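Local structure of tailspike protein (Acinetobacter phage vB_ApiP_P1, 6E1R) at residues L79-C84 against V112-L117; A472-T477 against G539-E544; V329-F334 against K357-G362; F171-G176 against D201-Y206; G465-V470 against E488-S493. The protein probably binds and hydrolyses capsular polysaccharide of Acinetobacter baumannii, as a homotrimeric tailspike that here lacks its N-terminal part. One frame throughout, in Å; residues are numbered along the deposited sequence.

Contact 1: L79-C84 against V112-L117; sequences LTVSAC and VVDFDL
Val81 points its two methyls at different partners across the contact. CG2 meets Leu117 CD2 tip to tip, at 3.8 Å. CG1 lies instead against Val113 of strand 111-113, 3.8 Å from Val113 CG2. Past the same valine runs the side chain of Asp114, in the opposite direction. Asp114 holds its CG between its own N and carbonyl carbon (chi1 46°), which turns the carboxylate back toward Ser82. Ser82 OG donates to Asp114 OD2 at 2.7 Å. The hydroxyl reaches that oxygen on its syn side, 29° out of the carboxylate plane. The same OG sits at the edge of the Phe115 ring, in its plane, while Leu117 CD2 covers one ring face near the rim. Two backbone bonds bind the strands on both sides of Thr80: Val112 N to Leu79 O, 3.0 Å, and Val81 N to Val112 O, 3.1 Å. Thr80 OG1 accepts from Ala83 N in an ST motif, beside a short 3-10 segment at 82-83. Helix 94-106 connects the strands and packs on Leu79 and Leu117. Parallel strands so joined form a beta-alpha-beta unit, here at the N-terminal end of a parallel beta-helix.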
# COMPACT_ATOMS: atom_id res chain seq x y z
N LEU A 79 9.60 -12.39 -34.93
CA LEU A 79 9.69 -13.84 -35.02
C LEU A 79 8.39 -14.45 -34.51
O LEU A 79 7.98 -14.19 -33.38
CB LEU A 79 10.88 -14.37 -34.21
CG LEU A 79 11.10 -15.88 -34.26
CD1 LEU A 79 11.14 -16.38 -35.70
CD2 LEU A 79 12.37 -16.27 -33.52
N THR A 80 7.75 -15.26 -35.35
CA THR A 80 6.45 -15.85 -35.04
C THR A 80 6.59 -17.36 -34.95
O THR A 80 7.47 -17.96 -35.59
CB THR A 80 5.39 -15.49 -36.09
OG1 THR A 80 5.77 -16.04 -37.36
CG2 THR A 80 5.26 -13.99 -36.23
N VAL A 81 5.72 -17.98 -34.15
CA VAL A 81 5.74 -19.44 -34.03
C VAL A 81 5.37 -20.09 -35.36
O VAL A 81 5.79 -21.21 -35.66
CB VAL A 81 4.82 -19.92 -32.89
CG1 VAL A 81 4.90 -18.97 -31.70
CG2 VAL A 81 3.38 -20.09 -33.36
N SER A 82 4.58 -19.39 -36.19
CA SER A 82 4.25 -19.92 -37.51
C SER A 82 5.49 -20.03 -38.39
O SER A 82 5.59 -20.95 -39.21
CB SER A 82 3.20 -19.04 -38.19
OG SER A 82 1.98 -19.04 -37.47
N ALA A 83 6.43 -19.10 -38.23
CA ALA A 83 7.69 -19.16 -38.96
C ALA A 83 8.63 -20.25 -38.45
O ALA A 83 9.71 -20.42 -39.02
CB ALA A 83 8.39 -17.80 -38.90
N CYS A 84 8.25 -20.99 -37.41
CA CYS A 84 9.07 -22.06 -36.87
C CYS A 84 8.46 -23.44 -37.11
O CYS A 84 8.92 -24.42 -36.50
CB CYS A 84 9.33 -21.85 -35.38
SG CYS A 84 10.19 -20.31 -35.00
N VAL A 112 6.42 -14.30 -30.79
CA VAL A 112 5.02 -13.90 -30.92
C VAL A 112 4.22 -15.11 -31.36
O VAL A 112 4.56 -15.77 -32.36
CB VAL A 112 4.85 -12.74 -31.92
CG1 VAL A 112 3.38 -12.46 -32.16
CG2 VAL A 112 5.56 -11.49 -31.40
N VAL A 113 3.14 -15.40 -30.64
CA VAL A 113 2.22 -16.47 -30.99
C VAL A 113 1.07 -15.84 -31.76
O VAL A 113 0.28 -15.07 -31.21
CB VAL A 113 1.71 -17.21 -29.74
CG1 VAL A 113 0.96 -18.47 -30.14
CG2 VAL A 113 2.87 -17.55 -28.82
N ASP A 114 0.98 -16.16 -33.05
CA ASP A 114 0.04 -15.51 -33.95
C ASP A 114 -1.24 -16.32 -34.18
O ASP A 114 -2.18 -15.79 -34.78
CB ASP A 114 0.71 -15.20 -35.29
CG ASP A 114 1.52 -16.36 -35.82
OD1 ASP A 114 1.91 -17.23 -35.01
OD2 ASP A 114 1.79 -16.40 -37.04
N PHE A 115 -1.29 -17.57 -33.73
CA PHE A 115 -2.53 -18.33 -33.73
C PHE A 115 -2.50 -19.29 -32.55
O PHE A 115 -1.44 -19.62 -32.02
CB PHE A 115 -2.76 -19.07 -35.05
CG PHE A 115 -1.88 -20.27 -35.25
CD1 PHE A 115 -0.60 -20.14 -35.74
CD2 PHE A 115 -2.35 -21.54 -34.95
CE1 PHE A 115 0.21 -21.24 -35.93
CE2 PHE A 115 -1.55 -22.65 -35.13
CZ PHE A 115 -0.27 -22.50 -35.63
N ASP A 116 -3.69 -19.75 -32.16
CA ASP A 116 -3.81 -20.59 -30.97
C ASP A 116 -3.12 -21.93 -31.19
O ASP A 116 -3.39 -22.61 -32.19
CB ASP A 116 -5.27 -20.79 -30.59
CG ASP A 116 -5.96 -19.49 -30.21
OD1 ASP A 116 -5.26 -18.54 -29.80
OD2 ASP A 116 -7.20 -19.42 -30.32
N LEU A 117 -2.26 -22.31 -30.26
CA LEU A 117 -1.48 -23.53 -30.37
C LEU A 117 -2.10 -24.64 -29.52
O LEU A 117 -2.76 -24.39 -28.51
CB LEU A 117 -0.04 -23.30 -29.93
CG LEU A 117 0.73 -22.23 -30.71
CD1 LEU A 117 2.17 -22.15 -30.24
CD2 LEU A 117 0.67 -22.51 -32.20

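Contact 2: A472-T477 against G539-E544; sequences AIFGTT and GRFAME
Backbone hydrogen bonds join Ile473 and Ala542 in both directions. Ile473 N donates to Ala542 O at 3.0 Å, and Ala542 N returns a bond to Ile473 O at 3.1 Å. This is an antiparallel hydrogen-bonded pair. A third bond, Gly475 N to Arg540 O at 2.9 Å, carries the pairing one step past the end of strand 465-474.

The aromatic contact is T-shaped. Phe474 turns the edge of its ring to a face of Phe541, with centroids 5.2 Å apart and planes at 62°. Phe474 CD1 lies above the Phe541 ring, toward its rim. Phe474 holds CG anti to its backbone N (chi1 -176°), which brings the ring over Phe541, its partner in a non-hydrogen-bonded pair. Phe541 in turn sets the edge of its ring beside Ile473 O.

Apolar contacts lie on both faces. Ala472 CB meets CG of the selenomethionine Met543 at 3.9 Å, on the same face as the two phenylalanines. Ile473 CG1 and Ala542 CB, on the other face, are 4.2 Å apart.

The charged end of Arg540 leads to a salt bridge with Asp442 on strand 435-443. Phe519 and Trp521 of a second antiparallel sheet pack on the face of Phe541 and Met543. Two antiparallel sheets packed in this way are consistent with a C-terminal beta-sandwich domain.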
# COMPACT_ATOMS: atom_id res chain seq x y z
N ALA A 472 -9.89 -7.98 49.82
CA ALA A 472 -9.81 -9.39 50.18
C ALA A 472 -11.22 -9.97 50.21
O ALA A 472 -12.15 -9.35 50.72
CB ALA A 472 -9.13 -9.57 51.54
N ILE A 473 -11.36 -11.18 49.65
CA ILE A 473 -12.64 -11.86 49.59
C ILE A 473 -12.46 -13.30 50.04
O ILE A 473 -11.35 -13.84 50.08
CB ILE A 473 -13.25 -11.83 48.17
CG1 ILE A 473 -12.32 -12.54 47.18
CG2 ILE A 473 -13.52 -10.40 47.73
CD1 ILE A 473 -12.95 -12.84 45.85
N PHE A 474 -13.58 -13.93 50.39
CA PHE A 474 -13.61 -15.34 50.73
C PHE A 474 -13.74 -16.17 49.46
O PHE A 474 -14.63 -15.91 48.64
CB PHE A 474 -14.76 -15.64 51.69
CG PHE A 474 -14.80 -17.06 52.17
CD1 PHE A 474 -13.72 -17.61 52.84
CD2 PHE A 474 -15.92 -17.85 51.95
CE1 PHE A 474 -13.76 -18.92 53.29
CE2 PHE A 474 -15.96 -19.15 52.40
CZ PHE A 474 -14.88 -19.69 53.07
N GLY A 475 -12.86 -17.15 49.30
CA GLY A 475 -12.85 -17.95 48.10
C GLY A 475 -11.82 -17.49 47.09
O GLY A 475 -10.74 -17.03 47.47
N THR A 476 -12.15 -17.60 45.80
CA THR A 476 -11.22 -17.25 44.73
C THR A 476 -11.71 -16.08 43.90
O THR A 476 -10.96 -15.12 43.69
CB THR A 476 -10.97 -18.47 43.83
OG1 THR A 476 -10.52 -19.57 44.62
CG2 THR A 476 -9.93 -18.15 42.78
N THR A 477 -12.95 -16.12 43.43
CA THR A 477 -13.50 -15.08 42.56
C THR A 477 -14.77 -14.53 43.19
O THR A 477 -15.62 -15.29 43.66
CB THR A 477 -13.80 -15.63 41.16
OG1 THR A 477 -12.58 -16.05 40.54
CG2 THR A 477 -14.46 -14.57 40.30
N GLY A 539 -9.51 -20.12 56.41
CA GLY A 539 -9.94 -20.71 55.16
C GLY A 539 -9.18 -20.13 53.99
O GLY A 539 -8.12 -19.51 54.16
N ARG A 540 -9.73 -20.32 52.80
CA ARG A 540 -9.10 -19.87 51.56
C ARG A 540 -9.66 -18.51 51.15
O ARG A 540 -10.88 -18.35 51.04
CB ARG A 540 -9.30 -20.89 50.44
CG ARG A 540 -8.84 -20.41 49.08
CD ARG A 540 -8.60 -21.57 48.14
NE ARG A 540 -7.48 -22.38 48.61
CZ ARG A 540 -6.99 -23.43 47.96
NH1 ARG A 540 -7.51 -23.80 46.80
NH2 ARG A 540 -5.96 -24.10 48.46
N PHE A 541 -8.77 -17.56 50.92
CA PHE A 541 -9.14 -16.20 50.54
C PHE A 541 -8.34 -15.78 49.31
O PHE A 541 -7.40 -16.46 48.89
CB PHE A 541 -8.91 -15.22 51.70
CG PHE A 541 -9.75 -15.50 52.91
CD1 PHE A 541 -9.35 -16.44 53.85
CD2 PHE A 541 -10.94 -14.82 53.12
CE1 PHE A 541 -10.12 -16.70 54.96
CE2 PHE A 541 -11.72 -15.08 54.23
CZ PHE A 541 -11.31 -16.02 55.15
N ALA A 542 -8.73 -14.65 48.73
CA ALA A 542 -8.06 -14.12 47.55
C ALA A 542 -8.02 -12.60 47.64
O ALA A 542 -9.04 -11.96 47.92
CB ALA A 542 -8.77 -14.55 46.27
N MSE A 543 -6.84 -12.03 47.42
CA MSE A 543 -6.66 -10.58 47.47
C MSE A 543 -6.50 -9.97 46.09
O MSE A 543 -6.02 -10.62 45.16
CB MSE A 543 -5.45 -10.22 48.34
CG MSE A 543 -5.69 -10.26 49.84
SE MSE A 543 -5.99 -12.06 50.54
CE MSE A 543 -5.59 -11.71 52.41
N GLU A 544 -6.90 -8.71 45.97
CA GLU A 544 -6.67 -7.91 44.77
C GLU A 544 -6.08 -6.58 45.20
O GLU A 544 -6.72 -5.83 45.94
CB GLU A 544 -7.97 -7.70 43.98
CG GLU A 544 -8.49 -8.96 43.31
CD GLU A 544 -9.82 -8.75 42.62
OE1 GLU A 544 -10.80 -8.38 43.30
OE2 GLU A 544 -9.89 -8.97 41.39

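Contact 3: V329-F334 against K357-G362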
# COMPACT_ATOMS: atom_id res chain seq x y z
N VAL A 329 4.85 -16.26 9.77
CA VAL A 329 4.33 -14.98 9.30
C VAL A 329 4.11 -14.11 10.52
O VAL A 329 3.40 -14.51 11.45
CB VAL A 329 3.03 -15.17 8.49
CG1 VAL A 329 2.48 -13.83 8.05
CG2 VAL A 329 3.27 -16.08 7.30
N PRO A 330 4.72 -12.93 10.59
CA PRO A 330 4.50 -12.06 11.76
C PRO A 330 3.17 -11.33 11.69
O PRO A 330 2.55 -11.06 12.73
CB PRO A 330 5.69 -11.09 11.70
CG PRO A 330 6.02 -11.01 10.25
CD PRO A 330 5.74 -12.38 9.68
N LEU A 331 2.74 -10.99 10.48
CA LEU A 331 1.56 -10.15 10.30
C LEU A 331 0.85 -10.52 9.01
O LEU A 331 1.48 -10.72 7.97
CB LEU A 331 1.95 -8.67 10.27
CG LEU A 331 0.85 -7.70 9.83
CD1 LEU A 331 -0.30 -7.73 10.82
CD2 LEU A 331 1.41 -6.29 9.69
N ILE A 332 -0.48 -10.62 9.09
CA ILE A 332 -1.34 -10.71 7.91
C ILE A 332 -2.26 -9.50 7.96
O ILE A 332 -3.15 -9.42 8.83
CB ILE A 332 -2.14 -12.01 7.87
CG1 ILE A 332 -1.19 -13.21 7.76
CG2 ILE A 332 -3.12 -11.99 6.71
CD1 ILE A 332 -1.90 -14.54 7.67
N LYS A 333 -2.06 -8.55 7.05
CA LYS A 333 -2.79 -7.29 7.05
C LYS A 333 -3.84 -7.30 5.95
O LYS A 333 -3.52 -7.56 4.78
CB LYS A 333 -1.84 -6.11 6.86
CG LYS A 333 -2.54 -4.76 6.94
CD LYS A 333 -1.55 -3.60 6.92
CE LYS A 333 -2.26 -2.27 7.14
NZ LYS A 333 -1.33 -1.12 7.09
N PHE A 334 -5.08 -7.00 6.33
CA PHE A 334 -6.18 -6.81 5.39
C PHE A 334 -6.46 -5.31 5.36
O PHE A 334 -7.25 -4.80 6.17
CB PHE A 334 -7.40 -7.62 5.80
CG PHE A 334 -7.19 -9.10 5.78
CD1 PHE A 334 -7.37 -9.82 4.61
CD2 PHE A 334 -6.81 -9.78 6.92
CE1 PHE A 334 -7.17 -11.19 4.58
CE2 PHE A 334 -6.62 -11.15 6.90
CZ PHE A 334 -6.79 -11.85 5.73
N LYS A 357 -0.09 -12.45 13.77
CA LYS A 357 -1.02 -11.42 14.20
C LYS A 357 -1.77 -10.87 12.99
O LYS A 357 -1.34 -11.01 11.84
CB LYS A 357 -0.29 -10.28 14.92
CG LYS A 357 0.62 -10.74 16.05
CD LYS A 357 -0.16 -11.49 17.12
CE LYS A 357 0.73 -11.82 18.31
NZ LYS A 357 0.03 -12.70 19.29
N TYR A 358 -2.91 -10.24 13.25
CA TYR A 358 -3.79 -9.78 12.19
C TYR A 358 -4.08 -8.29 12.35
O TYR A 358 -4.24 -7.79 13.47
CB TYR A 358 -5.10 -10.57 12.18
CG TYR A 358 -4.92 -12.02 11.78
CD1 TYR A 358 -4.54 -12.97 12.71
CD2 TYR A 358 -5.13 -12.42 10.47
CE1 TYR A 358 -4.38 -14.30 12.35
CE2 TYR A 358 -4.96 -13.74 10.10
CZ TYR A 358 -4.59 -14.67 11.04
OH TYR A 358 -4.42 -15.99 10.67
N ILE A 359 -4.15 -7.60 11.22
CA ILE A 359 -4.59 -6.21 11.16
C ILE A 359 -5.74 -6.13 10.17
O ILE A 359 -5.60 -6.51 9.00
CB ILE A 359 -3.45 -5.26 10.75
CG1 ILE A 359 -2.46 -5.10 11.91
CG2 ILE A 359 -4.01 -3.91 10.34
CD1 ILE A 359 -1.31 -4.16 11.60
N PHE A 360 -6.89 -5.64 10.64
CA PHE A 360 -8.05 -5.38 9.80
C PHE A 360 -8.26 -3.87 9.79
O PHE A 360 -8.75 -3.30 10.77
CB PHE A 360 -9.28 -6.13 10.30
CG PHE A 360 -9.20 -7.62 10.13
CD1 PHE A 360 -8.53 -8.40 11.06
CD2 PHE A 360 -9.81 -8.24 9.05
CE1 PHE A 360 -8.46 -9.78 10.90
CE2 PHE A 360 -9.74 -9.61 8.89
CZ PHE A 360 -9.06 -10.38 9.82
N GLU A 361 -7.87 -3.23 8.70
CA GLU A 361 -7.85 -1.78 8.59
C GLU A 361 -8.89 -1.34 7.57
O GLU A 361 -8.68 -1.46 6.36
CB GLU A 361 -6.45 -1.31 8.20
CG GLU A 361 -6.23 0.19 8.29
CD GLU A 361 -4.84 0.58 7.84
OE1 GLU A 361 -3.89 0.43 8.64
OE2 GLU A 361 -4.69 1.02 6.68
N GLY A 362 -10.01 -0.83 8.06
CA GLY A 362 -11.04 -0.29 7.20
C GLY A 362 -11.79 -1.30 6.36
O GLY A 362 -12.40 -0.92 5.36
O HOH W 1 -1.22 1.59 8.48
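Strand 331-334 runs parallel to strand 357-361, their axes 4.8 Å apart and 13° from parallel, and five backbone hydrogen bonds from Pro330 to Glu361 tie them together. Side chains one rung apart stack in register. Phe334 and Phe360 lie side by side and point the same way, their planes 18° from parallel. The rings are slid apart and barely overlap, so Phe334 CD2 sits over the rim of one Phe360 face, 3.5 Å from Phe360 CE2. Phe334 CE2 also meets the edge of Tyr358, at CD2. Ile332 lies alongside Tyr358, whose OH is bonded to Asn350.

On the other face, Leu331 CD1 packs on Ile359 CG1 at 3.6 Å. The extended Lys333 chain crosses Ile359 obliquely, with CG 3.8 Å from Ile359 CG2. Lys333 NZ forms a salt bridge with Glu361 OE1 through a long, weak hydrogen bond of 3.4 Å, and a water also links these two atoms. The stronger partners lie across subunits: Lys333 pairs with Glu361 of the third subunit, and Glu361 with Lys333 of the second.

Within the chain, strand 331-338 is bonded on its other side to Ile301 and Phe303. Strand 357-361 is bonded on its far side to strand 385-389. Ile347 packs on both phenylalanines and Ile318 on Phe334, from another face of the beta-helix.

Contact 4: F171-G176 against D201-Y206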
# COMPACT_ATOMS: atom_id res chain seq x y z
N PHE A 171 -3.94 -20.03 -21.15
CA PHE A 171 -3.57 -21.43 -21.02
C PHE A 171 -4.82 -22.25 -20.76
O PHE A 171 -5.55 -21.99 -19.81
CB PHE A 171 -2.55 -21.61 -19.89
CG PHE A 171 -1.31 -20.77 -20.06
CD1 PHE A 171 -0.25 -21.23 -20.81
CD2 PHE A 171 -1.22 -19.52 -19.48
CE1 PHE A 171 0.89 -20.46 -20.97
CE2 PHE A 171 -0.09 -18.74 -19.63
CZ PHE A 171 0.97 -19.22 -20.38
N LYS A 172 -5.05 -23.25 -21.61
CA LYS A 172 -6.22 -24.12 -21.51
C LYS A 172 -5.77 -25.57 -21.49
O LYS A 172 -4.58 -25.89 -21.62
CB LYS A 172 -7.19 -23.88 -22.68
CG LYS A 172 -7.69 -22.45 -22.82
CD LYS A 172 -8.66 -22.33 -23.98
CE LYS A 172 -9.22 -20.93 -24.10
NZ LYS A 172 -10.16 -20.79 -25.24
N ALA A 173 -6.74 -26.46 -21.32
CA ALA A 173 -6.52 -27.90 -21.36
C ALA A 173 -7.64 -28.54 -22.16
O ALA A 173 -8.81 -28.19 -21.99
CB ALA A 173 -6.46 -28.50 -19.95
N SER A 174 -7.27 -29.47 -23.05
CA SER A 174 -8.28 -30.13 -23.87
C SER A 174 -9.20 -31.00 -23.02
O SER A 174 -10.40 -31.10 -23.30
CB SER A 174 -7.61 -30.97 -24.96
OG SER A 174 -7.01 -32.13 -24.41
N THR A 175 -8.66 -31.63 -21.99
CA THR A 175 -9.43 -32.42 -21.04
C THR A 175 -9.47 -31.69 -19.70
O THR A 175 -8.43 -31.31 -19.17
CB THR A 175 -8.84 -33.82 -20.87
OG1 THR A 175 -8.74 -34.45 -22.15
CG2 THR A 175 -9.73 -34.66 -19.96
N GLY A 176 -10.68 -31.50 -19.17
CA GLY A 176 -10.82 -30.77 -17.92
C GLY A 176 -10.22 -31.53 -16.76
O GLY A 176 -10.39 -32.74 -16.61
N ASP A 201 -7.26 -20.84 -17.76
CA ASP A 201 -8.58 -21.44 -17.88
C ASP A 201 -8.82 -22.44 -16.76
O ASP A 201 -7.90 -23.14 -16.31
CB ASP A 201 -8.74 -22.11 -19.24
CG ASP A 201 -10.18 -22.42 -19.58
OD1 ASP A 201 -10.76 -23.32 -18.94
OD2 ASP A 201 -10.73 -21.77 -20.49
N ARG A 202 -10.07 -22.52 -16.31
CA ARG A 202 -10.44 -23.43 -15.23
C ARG A 202 -10.34 -24.89 -15.63
O ARG A 202 -10.40 -25.76 -14.76
CB ARG A 202 -11.85 -23.12 -14.74
CG ARG A 202 -12.02 -23.15 -13.23
CD ARG A 202 -13.49 -23.06 -12.86
NE ARG A 202 -14.20 -22.06 -13.64
CZ ARG A 202 -15.51 -22.07 -13.86
NH1 ARG A 202 -16.26 -23.04 -13.35
NH2 ARG A 202 -16.07 -21.11 -14.59
N SER A 203 -10.20 -25.18 -16.93
CA SER A 203 -10.01 -26.55 -17.38
C SER A 203 -8.69 -27.13 -16.90
O SER A 203 -8.56 -28.36 -16.81
CB SER A 203 -10.09 -26.62 -18.91
OG SER A 203 -9.19 -25.71 -19.51
N LEU A 204 -7.71 -26.28 -16.60
CA LEU A 204 -6.43 -26.74 -16.09
C LEU A 204 -6.60 -27.35 -14.70
O LEU A 204 -7.46 -26.95 -13.92
CB LEU A 204 -5.44 -25.58 -16.02
CG LEU A 204 -4.96 -24.97 -17.34
CD1 LEU A 204 -4.23 -23.66 -17.07
CD2 LEU A 204 -4.06 -25.95 -18.09
N ARG A 205 -5.76 -28.35 -14.41
CA ARG A 205 -5.71 -28.89 -13.05
C ARG A 205 -5.02 -27.91 -12.11
O ARG A 205 -5.48 -27.69 -10.98
CB ARG A 205 -5.01 -30.24 -13.05
CG ARG A 205 -4.92 -30.89 -11.68
CD ARG A 205 -6.29 -31.11 -11.07
NE ARG A 205 -6.20 -31.70 -9.74
CZ ARG A 205 -6.11 -31.00 -8.62
NH1 ARG A 205 -6.09 -29.67 -8.67
NH2 ARG A 205 -6.03 -31.61 -7.45
N TYR A 206 -3.92 -27.32 -12.55
CA TYR A 206 -3.23 -26.27 -11.82
C TYR A 206 -2.95 -25.12 -12.77
O TYR A 206 -2.51 -25.34 -13.91
CB TYR A 206 -1.91 -26.76 -11.21
CG TYR A 206 -2.05 -28.00 -10.35
CD1 TYR A 206 -2.45 -27.90 -9.03
CD2 TYR A 206 -1.77 -29.25 -10.87
CE1 TYR A 206 -2.57 -29.03 -8.24
CE2 TYR A 206 -1.88 -30.39 -10.09
CZ TYR A 206 -2.29 -30.27 -8.78
OH TYR A 206 -2.41 -31.40 -8.00
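Ser203 meets strand 169-173 through its hydroxyl, which accepts a hydrogen bond from Ala173 N at 3.1 Å. Two residues back, Asp201 N donates to Phe171 O at 2.9 Å. These two bonds hold the loop against the end of the strand. Leu204 packs on the strand with its two methyls. CD1 lies 3.9 Å from Phe171 CB, and CD2 lies 4.0 Å from Ala173 CB. The aliphatic part of Lys172 passes Asp201 at a slant, with Lys172 CG 3.7 Å from Asp201 CB. The charges do not meet, since Lys172 NZ stays 4.9 Å from Asp201 OD2. Further along, Gly176 CA makes a C-H contact to Ser203 O.

The next shell sets the serine. Asp201 to Leu204 is a type I beta turn, and Asp201 OD1 also forms an Asx turn. That oxygen takes Ser203 N on its anti lone pair, at 2.8 Å. It also accepts from Ser203 OG, at 2.9 Å, from well above the carboxylate plane. Ser203 holds its OG between its own N and carbonyl carbon (chi1 54°), a position from which it can reach both OD1 and the strand. Ser227 N is a further donor to Asp201 OD1, and Arg202 is held by backbone oxygens of Gly223 and Thr224. The turn is thus tied to the following coil.

The hydroxyl donates its hydrogen bond to the carboxylate, which leaves its oxygen to accept the strand N-H. Asp201 thereby orients the Ser203 hydroxyl for its bond to the strand.

Contact 5: G465-V470 against E488-S493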
# COMPACT_ATOMS: atom_id res chain seq x y z
N GLY A 465 7.70 3.63 47.92
CA GLY A 465 6.78 4.44 48.70
C GLY A 465 5.52 4.76 47.93
O GLY A 465 5.57 5.42 46.89
N GLY A 466 4.38 4.30 48.43
CA GLY A 466 3.14 4.54 47.73
C GLY A 466 1.94 4.07 48.52
O GLY A 466 2.01 3.86 49.73
N ARG A 467 0.83 3.92 47.80
CA ARG A 467 -0.46 3.55 48.38
C ARG A 467 -0.90 2.19 47.86
O ARG A 467 -0.62 1.83 46.71
CB ARG A 467 -1.50 4.62 48.04
CG ARG A 467 -2.80 4.58 48.81
CD ARG A 467 -3.82 5.45 48.09
NE ARG A 467 -3.22 6.71 47.66
CZ ARG A 467 -3.61 7.39 46.58
NH1 ARG A 467 -4.59 6.94 45.82
NH2 ARG A 467 -3.01 8.53 46.27
N LEU A 468 -1.59 1.43 48.71
CA LEU A 468 -2.09 0.11 48.35
C LEU A 468 -3.57 0.01 48.68
O LEU A 468 -3.98 0.30 49.81
CB LEU A 468 -1.32 -1.00 49.08
CG LEU A 468 0.21 -1.01 49.00
CD1 LEU A 468 0.76 -2.20 49.77
CD2 LEU A 468 0.67 -1.05 47.55
N LEU A 469 -4.37 -0.40 47.70
CA LEU A 469 -5.78 -0.71 47.90
C LEU A 469 -5.96 -2.21 47.76
O LEU A 469 -5.77 -2.77 46.68
CB LEU A 469 -6.65 0.04 46.89
CG LEU A 469 -8.16 -0.20 46.98
CD1 LEU A 469 -8.70 0.22 48.34
CD2 LEU A 469 -8.89 0.51 45.86
N VAL A 470 -6.32 -2.87 48.86
CA VAL A 470 -6.46 -4.32 48.89
C VAL A 470 -7.93 -4.67 49.10
O VAL A 470 -8.56 -4.19 50.05
CB VAL A 470 -5.60 -4.96 50.00
CG1 VAL A 470 -5.71 -6.47 49.93
CG2 VAL A 470 -4.15 -4.52 49.85
N GLU A 488 -6.97 0.29 52.94
CA GLU A 488 -6.19 1.37 52.35
C GLU A 488 -4.88 1.48 53.12
O GLU A 488 -4.89 1.78 54.31
CB GLU A 488 -6.96 2.69 52.39
CG GLU A 488 -6.30 3.84 51.67
CD GLU A 488 -6.64 3.87 50.18
OE1 GLU A 488 -6.95 2.81 49.61
OE2 GLU A 488 -6.61 4.97 49.59
N LEU A 489 -3.76 1.23 52.43
CA LEU A 489 -2.47 1.12 53.09
C LEU A 489 -1.47 2.08 52.47
O LEU A 489 -1.37 2.17 51.24
CB LEU A 489 -1.93 -0.32 53.00
CG LEU A 489 -2.87 -1.43 53.47
CD1 LEU A 489 -2.27 -2.79 53.18
CD2 LEU A 489 -3.19 -1.28 54.95
N LEU A 490 -0.73 2.79 53.32
CA LEU A 490 0.44 3.56 52.91
C LEU A 490 1.69 2.78 53.26
O LEU A 490 1.86 2.38 54.42
CB LEU A 490 0.46 4.93 53.59
CG LEU A 490 -0.38 6.05 52.98
CD1 LEU A 490 -0.12 7.36 53.71
CD2 LEU A 490 -0.09 6.19 51.49
N VAL A 491 2.56 2.57 52.28
CA VAL A 491 3.76 1.78 52.48
C VAL A 491 4.98 2.54 51.98
O VAL A 491 4.90 3.32 51.02
CB VAL A 491 3.67 0.40 51.79
CG1 VAL A 491 2.55 -0.43 52.40
CG2 VAL A 491 3.46 0.56 50.29
N THR A 492 6.11 2.30 52.63
CA THR A 492 7.41 2.80 52.21
C THR A 492 8.46 2.05 53.01
O THR A 492 8.16 1.45 54.05
CB THR A 492 7.55 4.31 52.41
OG1 THR A 492 8.81 4.75 51.89
CG2 THR A 492 7.48 4.66 53.89
N SER A 493 9.70 2.08 52.52
CA SER A 493 10.79 1.35 53.15
C SER A 493 12.05 2.20 53.14
O SER A 493 12.25 3.02 52.24
CB SER A 493 11.06 0.01 52.46
OG SER A 493 11.52 0.21 51.13
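Gly466 and Val491, and Leu468 and Leu489, are the hydrogen-bonded pairs of an antiparallel beta hairpin in the C-terminal domain. Strands 465-474 and 484-494 form it, next to each other in a five-stranded sheet. Their segments run 4.6 Å apart at an angle of 152°. Each of these pairs is bonded both ways; Val491 N to Gly466 O measures 2.9 Å and Leu489 N to Leu468 O 2.8 Å. At the open end Gly465 faces Thr492, where the CA atoms come within 3.9 Å, and Thr492 OG1 is bonded to Tyr464 O.

One face is apolar. Leu468 crosses Val491 at about a right angle, with Leu468 CD1 3.6 Å from Val491 CG1. Val470 CG2 lies 4.2 Å from Leu489 CD1. Trp521 and Ile523 of the second sheet cover this side.

The other face carries charge. Arg467 and Glu488 meet there at an angle. The arginine chain runs with CG anti to its N (chi1 -167°) and bends later, at chi3. The carboxylate therefore meets the CD methylene rather than the charged nitrogens, and Arg467 NE stays 4.3 Å from Glu488 OE2, beyond a salt bridge. On its other side, Glu488 OE1 touches Leu469 CD1.

Both charges are paired between chains instead. Arg467 bridges to Glu488 of the third subunit, and Glu488 to Arg467 of the second. Arginines of the three copies come close together, and the buried glutamates would probably offset their charge. The chemistry implies that this face of the hairpin serves the trimer interface, where each arginine finds its glutamate on a neighbouring subunit.

How the contacts relate
The five contacts are spread along an elongated chain. Contacts 1, 4 and 3 follow one another through the beta-helix. Contact 1 lies at its N-terminal end, with its centre about 21 Å from that of contact 4 and nearest atoms about 6 Å apart. The centre of contact 3 is about 34 Å from that of contact 4 and about 45 Å from that of contact 1. Contacts 2 and 5 belong to the C-terminal domain, about 84 and 87 Å from contact 1 between centres. They share strand 465-474 and touch, Met543 CG lying 3.8 Å from Val470 CG1. Contacts 3 and 5 both use lysine or arginine with glutamate to bridge subunits, although their centres are about 42 Å apart.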